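PDB 4ZTK: cell division protein FtsI/penicillin binding protein 2 from Legionella pneumophila subsp. pneumophila ATCC 43290, which probably cross-links peptidoglycan peptide stems at the division septum as a D,D-transpeptidase of the penicillin-binding protein family. Local coordinates for residues 17-22 against 53-58; 130-135 against 227-232. One frame throughout, in Å; residues are numbered along the deposited sequence.

Interaction 1 of 2, residues 17-22 against 53-58; sequences ISHLDP and TGNIIA
The backbone at Leu20 and Asp21 runs up against Ile57, where the CA atoms of Leu20 and Ile57 lie 4.1 Å apart and Asp21 N donates to Ile57 O over 2.7 Å in a nearly straight bond (N-H...O 177°). This joins the loop leading into helix 22-38 to the start of 56-63, an outermost strand of the central five-stranded antiparallel sheet. Ile57 and Ala58 form a classic beta bulge opposite Ile48 of strand 43-49. The carbonyl of Ile57 is approached by a second, weaker donor as well, since Leu20 CA lies 3.4 Å from Ile57 O in a CA-H...O contact. Asp21 occupies the N-cap position of helix 22-38, and its OD2 makes a weak hydrogen bond to Met24 N, so the residue that grips the strand through its backbone also starts the helix.

Farther along, the imidazole of His19 and the amide of Asn55 stack with their planes only 9° apart. The amide carbon Asn55 CG sits over one face of the ring, displaced toward its rim, 3.4 Å from His19 CD2, while Ser18 OG lies above the opposite face. Asn55 reaches this place because its CG stands beside the backbone N and anti to the carbonyl carbon (chi1 -65°). The turn before the strand is an ST turn in which Asn55 N donates to Thr53 OG1 at 3.1 Å; Thr53 OG1 is also bonded to Asp50. Leu20 contributes one methyl, CD1, which rests 3.7 Å from Ile56 O and more distantly against Ile56 CG2. On the Ile57 side chain, the methyl CG2 comes to 3.8 Å from His19 O.

Interaction 2 of 2, residues 130-135 against 227-232; sequences AIAKSI and ENAVTN
The amide of Asn228 meets the methyl of Ala132 obliquely, the methyl lying neither squarely over a face of the amide nor in its plane. Asn228 CG is 4.6 Å from Ala132 CB, and one of the two terminal amide atoms is closer still; which of them is nitrogen is doubtful in the model. A chi1 of -173° swings the amide away from the backbone N and brings it toward the facing helix, although CB itself does not point there.

Beside this pair the two backbones come very close, with Ala132 CA 3.7 Å from Ala229 CA. Such an approach is possible because both positions carry only a methyl: Ala229 CB sits 3.8 Å from Ala132 CA, and Ala132 CB points toward the 227-232 segment. Ile131 adds an apolar touch through its CG2 branch, 4.3 Å from Ala229 CB; the end of its side chain leads away from the 227-232 segment, and the side chain also packs on Lys83 and Ala87 of helix 83-92.

What meets here is the C-terminal turn of helix 127-133 and that of helix 216-231, in the penicillin-binding transpeptidase domain. The former ends in a Schellman motif: Ile135 N donates to Ala130 O at 2.8 Å, Ser134 N gives a weak bond to Ile131 O, and Ser134 takes positive phi as the C-prime residue. Ser134 opens a Ser-Ile-Asn sequence consistent with the SxN motif of this family, and its OG is hydrogen-bonded to Lys248 NZ. On the other helix, Asn232 N closes the last turn onto Asn228 O at 2.8 Å, and Asn232 O stands 4.2 Å from Ala132 CB.

In the fold
Interactions 1 and 2 lie on opposite sides of the chain's centre, their own centres 29 Å apart and their nearest atoms about 19 Å apart, without touching. The contact of 17-22 with 53-58 is peripheral, binding the N-terminal approach to an outer strand of the sheet. That of 130-135 with 227-232 is buried, and it borders the probable active site: Ile131 packs on Lys83, and Ser134 touches both Ser80 and Lys83, the serine and lysine of an apparent SxxK motif. Lys248, the partner of Ser134, is probably the lysine of the K(T/S)G motif, and Ser134 OG is further bonded to a sulfonate buffer molecule, probably from the crystallisation liquor.

Interaction 1 of 2, residues 17-22 against 53-58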
loop_
_atom_site.group_PDB
_atom_site.type_symbol
_atom_site.label_atom_id
_atom_site.label_comp_id
_atom_site.label_asym_id
_atom_site.label_seq_id
_atom_site.Cartn_x
_atom_site.Cartn_y
_atom_site.Cartn_z
ATOM N N ILE A 17 5.712 -11.318 -15.005
ATOM C CA ILE A 17 4.532 -12.178 -15.097
ATOM C C ILE A 17 4.844 -13.675 -15.008
ATOM O O ILE A 17 3.961 -14.510 -15.210
ATOM C CB ILE A 17 3.732 -11.916 -16.407
ATOM C CG1 ILE A 17 4.429 -12.545 -17.624
ATOM C CG2 ILE A 17 3.487 -10.423 -16.609
ATOM C CD1 ILE A 17 5.625 -11.771 -18.147
ATOM N N SER A 18 6.089 -14.012 -14.688
ATOM C CA SER A 18 6.546 -15.400 -14.770
ATOM C C SER A 18 6.100 -16.305 -13.615
ATOM O O SER A 18 5.821 -17.487 -13.825
ATOM C CB SER A 18 8.070 -15.452 -14.921
ATOM O OG SER A 18 8.716 -14.891 -13.793
ATOM N N HIS A 19 6.029 -15.758 -12.405
ATOM C CA HIS A 19 5.767 -16.575 -11.219
ATOM C C HIS A 19 4.280 -16.751 -10.905
ATOM O O HIS A 19 3.917 -17.158 -9.802
ATOM C CB HIS A 19 6.481 -15.981 -10.002
ATOM C CG HIS A 19 7.929 -15.683 -10.237
ATOM N ND1 HIS A 19 8.903 -16.659 -10.215
ATOM C CD2 HIS A 19 8.568 -14.519 -10.498
ATOM C CE1 HIS A 19 10.079 -16.108 -10.452
ATOM N NE2 HIS A 19 9.904 -14.810 -10.628
ATOM N N LEU A 20 3.430 -16.459 -11.882
ATOM C CA LEU A 20 1.982 -16.441 -11.671
ATOM C C LEU A 20 1.389 -17.777 -11.223
ATOM O O LEU A 20 1.750 -18.833 -11.737
ATOM C CB LEU A 20 1.270 -15.944 -12.932
ATOM C CG LEU A 20 0.790 -14.491 -12.914
ATOM C CD1 LEU A 20 1.854 -13.557 -12.351
ATOM C CD2 LEU A 20 0.387 -14.055 -14.308
ATOM N N ASP A 21 0.480 -17.712 -10.254
ATOM C CA ASP A 21 -0.243 -18.887 -9.775
ATOM C C ASP A 21 -1.698 -18.861 -10.242
ATOM O O ASP A 21 -2.468 -17.988 -9.837
ATOM C CB ASP A 21 -0.197 -18.970 -8.249
ATOM C CG ASP A 21 -0.999 -20.138 -7.709
ATOM O OD1 ASP A 21 -0.851 -21.259 -8.245
ATOM O OD2 ASP A 21 -1.787 -19.939 -6.762
ATOM N N PRO A 22 -2.077 -19.829 -11.091
ATOM C CA PRO A 22 -3.397 -19.913 -11.731
ATOM C C PRO A 22 -4.579 -19.859 -10.760
ATOM O O PRO A 22 -5.613 -19.289 -11.108
ATOM C CB PRO A 22 -3.354 -21.266 -12.458
ATOM C CG PRO A 22 -2.182 -21.995 -11.883
ATOM C CD PRO A 22 -1.203 -20.941 -11.495
ATOM N N THR A 53 9.845 -13.952 -1.419
ATOM C CA THR A 53 10.631 -13.618 -2.601
ATOM C C THR A 53 10.265 -12.256 -3.173
ATOM O O THR A 53 11.063 -11.632 -3.872
ATOM C CB THR A 53 10.415 -14.657 -3.709
ATOM O OG1 THR A 53 9.052 -14.601 -4.150
ATOM C CG2 THR A 53 10.723 -16.058 -3.200
ATOM N N GLY A 54 9.047 -11.807 -2.894
ATOM C CA GLY A 54 8.553 -10.567 -3.466
ATOM C C GLY A 54 8.018 -10.734 -4.880
ATOM O O GLY A 54 7.537 -9.772 -5.481
ATOM N N ASN A 55 8.099 -11.952 -5.412
ATOM C CA ASN A 55 7.578 -12.240 -6.748
ATOM C C ASN A 55 6.076 -12.011 -6.827
ATOM O O ASN A 55 5.342 -12.380 -5.913
ATOM C CB ASN A 55 7.875 -13.688 -7.139
ATOM C CG ASN A 55 9.351 -13.959 -7.286
ATOM O OD1 ASN A 55 10.117 -13.081 -7.682
ATOM N ND2 ASN A 55 9.760 -15.179 -6.967
ATOM N N ILE A 56 5.625 -11.400 -7.918
ATOM C CA ILE A 56 4.201 -11.280 -8.195
ATOM C C ILE A 56 3.668 -12.655 -8.558
ATOM O O ILE A 56 4.203 -13.311 -9.455
ATOM C CB ILE A 56 3.942 -10.348 -9.386
ATOM C CG1 ILE A 56 4.601 -8.989 -9.150
ATOM C CG2 ILE A 56 2.447 -10.196 -9.631
ATOM C CD1 ILE A 56 4.082 -8.284 -7.944
ATOM N N ILE A 57 2.626 -13.101 -7.861
ATOM C CA ILE A 57 2.039 -14.406 -8.150
ATOM C C ILE A 57 0.628 -14.290 -8.712
ATOM O O ILE A 57 0.029 -15.284 -9.114
ATOM C CB ILE A 57 2.032 -15.326 -6.916
ATOM C CG1 ILE A 57 1.161 -14.732 -5.810
ATOM C CG2 ILE A 57 3.451 -15.568 -6.426
ATOM C CD1 ILE A 57 1.116 -15.581 -4.565
ATOM N N ALA A 58 0.101 -13.072 -8.728
ATOM C CA ALA A 58 -1.157 -12.793 -9.409
ATOM C C ALA A 58 -1.285 -11.302 -9.682
ATOM O O ALA A 58 -0.837 -10.469 -8.889
ATOM C CB ALA A 58 -2.338 -13.296 -8.596
#

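Interaction 2 of 2, residues 130-135 against 227-232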
loop_
_atom_site.group_PDB
_atom_site.type_symbol
_atom_site.label_atom_id
_atom_site.label_comp_id
_atom_site.label_asym_id
_atom_site.label_seq_id
_atom_site.Cartn_x
_atom_site.Cartn_y
_atom_site.Cartn_z
ATOM N N ALA A 130 -1.532 7.537 14.970
ATOM C CA ALA A 130 -1.385 8.342 13.763
ATOM C C ALA A 130 -1.373 7.474 12.509
ATOM O O ALA A 130 -1.899 7.871 11.474
ATOM C CB ALA A 130 -0.125 9.206 13.842
ATOM N N ILE A 131 -0.775 6.290 12.598
ATOM C CA ILE A 131 -0.828 5.332 11.492
ATOM C C ILE A 131 -2.251 4.790 11.312
ATOM O O ILE A 131 -2.773 4.748 10.197
ATOM C CB ILE A 131 0.145 4.152 11.702
ATOM C CG1 ILE A 131 1.604 4.613 11.590
ATOM C CG2 ILE A 131 -0.127 3.041 10.692
ATOM C CD1 ILE A 131 2.019 5.050 10.189
ATOM N N ALA A 132 -2.870 4.388 12.418
ATOM C CA ALA A 132 -4.218 3.806 12.403
ATOM C C ALA A 132 -5.264 4.755 11.822
ATOM O O ALA A 132 -6.081 4.362 10.993
ATOM C CB ALA A 132 -4.628 3.367 13.821
ATOM N N LYS A 133 -5.237 6.007 12.264
ATOM C CA LYS A 133 -6.198 6.993 11.794
ATOM C C LYS A 133 -5.679 7.745 10.576
ATOM O O LYS A 133 -6.403 8.535 9.977
ATOM C CB LYS A 133 -6.559 7.957 12.923
ATOM C CG LYS A 133 -7.485 7.342 13.961
ATOM C CD LYS A 133 -7.068 7.707 15.375
ATOM C CE LYS A 133 -7.299 9.180 15.672
ATOM N NZ LYS A 133 -8.746 9.526 15.751
ATOM N N SER A 134 -4.427 7.476 10.212
ATOM C CA SER A 134 -3.780 8.109 9.063
ATOM C C SER A 134 -3.728 9.634 9.206
ATOM O O SER A 134 -4.202 10.369 8.341
ATOM C CB SER A 134 -4.470 7.704 7.759
ATOM O OG SER A 134 -3.597 7.855 6.659
ATOM N N ILE A 135 -3.131 10.091 10.301
ATOM C CA ILE A 135 -3.075 11.515 10.623
ATOM C C ILE A 135 -1.878 12.188 9.950
ATOM O O ILE A 135 -0.729 11.974 10.342
ATOM C CB ILE A 135 -3.022 11.727 12.146
ATOM C CG1 ILE A 135 -4.201 11.007 12.805
ATOM C CG2 ILE A 135 -3.033 13.223 12.487
ATOM C CD1 ILE A 135 -4.361 11.309 14.278
ATOM N N GLU A 227 -1.529 -3.957 12.042
ATOM C CA GLU A 227 -2.656 -4.752 12.532
ATOM C C GLU A 227 -3.677 -3.850 13.210
ATOM O O GLU A 227 -4.888 -4.017 13.044
ATOM C CB GLU A 227 -2.189 -5.804 13.540
ATOM C CG GLU A 227 -1.519 -7.010 12.935
ATOM C CD GLU A 227 -1.306 -8.122 13.952
ATOM O OE1 GLU A 227 -0.155 -8.585 14.098
ATOM O OE2 GLU A 227 -2.291 -8.534 14.603
ATOM N N ASN A 228 -3.171 -2.898 13.986
ATOM C CA ASN A 228 -4.016 -1.953 14.694
ATOM C C ASN A 228 -4.716 -0.993 13.743
ATOM O O ASN A 228 -5.844 -0.569 13.997
ATOM C CB ASN A 228 -3.192 -1.172 15.714
ATOM C CG ASN A 228 -4.047 -0.292 16.590
ATOM O OD1 ASN A 228 -4.894 -0.781 17.336
ATOM N ND2 ASN A 228 -3.828 1.016 16.511
ATOM N N ALA A 229 -4.045 -0.654 12.646
ATOM C CA ALA A 229 -4.646 0.186 11.609
ATOM C C ALA A 229 -5.867 -0.490 10.980
ATOM O O ALA A 229 -6.759 0.180 10.460
ATOM C CB ALA A 229 -3.622 0.522 10.537
ATOM N N VAL A 230 -5.899 -1.818 11.019
ATOM C CA VAL A 230 -7.018 -2.568 10.462
ATOM C C VAL A 230 -8.117 -2.803 11.503
ATOM O O VAL A 230 -9.277 -2.508 11.256
ATOM C CB VAL A 230 -6.569 -3.912 9.853
ATOM C CG1 VAL A 230 -7.787 -4.782 9.518
ATOM C CG2 VAL A 230 -5.718 -3.675 8.597
ATOM N N THR A 231 -7.755 -3.322 12.669
ATOM C CA THR A 231 -8.766 -3.626 13.677
ATOM C C THR A 231 -9.366 -2.359 14.288
ATOM O O THR A 231 -10.535 -2.340 14.666
ATOM C CB THR A 231 -8.210 -4.521 14.802
ATOM O OG1 THR A 231 -7.372 -3.750 15.668
ATOM C CG2 THR A 231 -7.410 -5.667 14.221
ATOM N N ASN A 232 -8.570 -1.297 14.377
ATOM C CA ASN A 232 -9.014 -0.082 15.056
ATOM C C ASN A 232 -8.735 1.215 14.302
ATOM O O ASN A 232 -8.534 2.259 14.915
ATOM C CB ASN A 232 -8.388 -0.005 16.451
ATOM C CG ASN A 232 -8.712 -1.223 17.302
ATOM O OD1 ASN A 232 -7.832 -2.019 17.633
ATOM N ND2 ASN A 232 -9.981 -1.373 17.659
#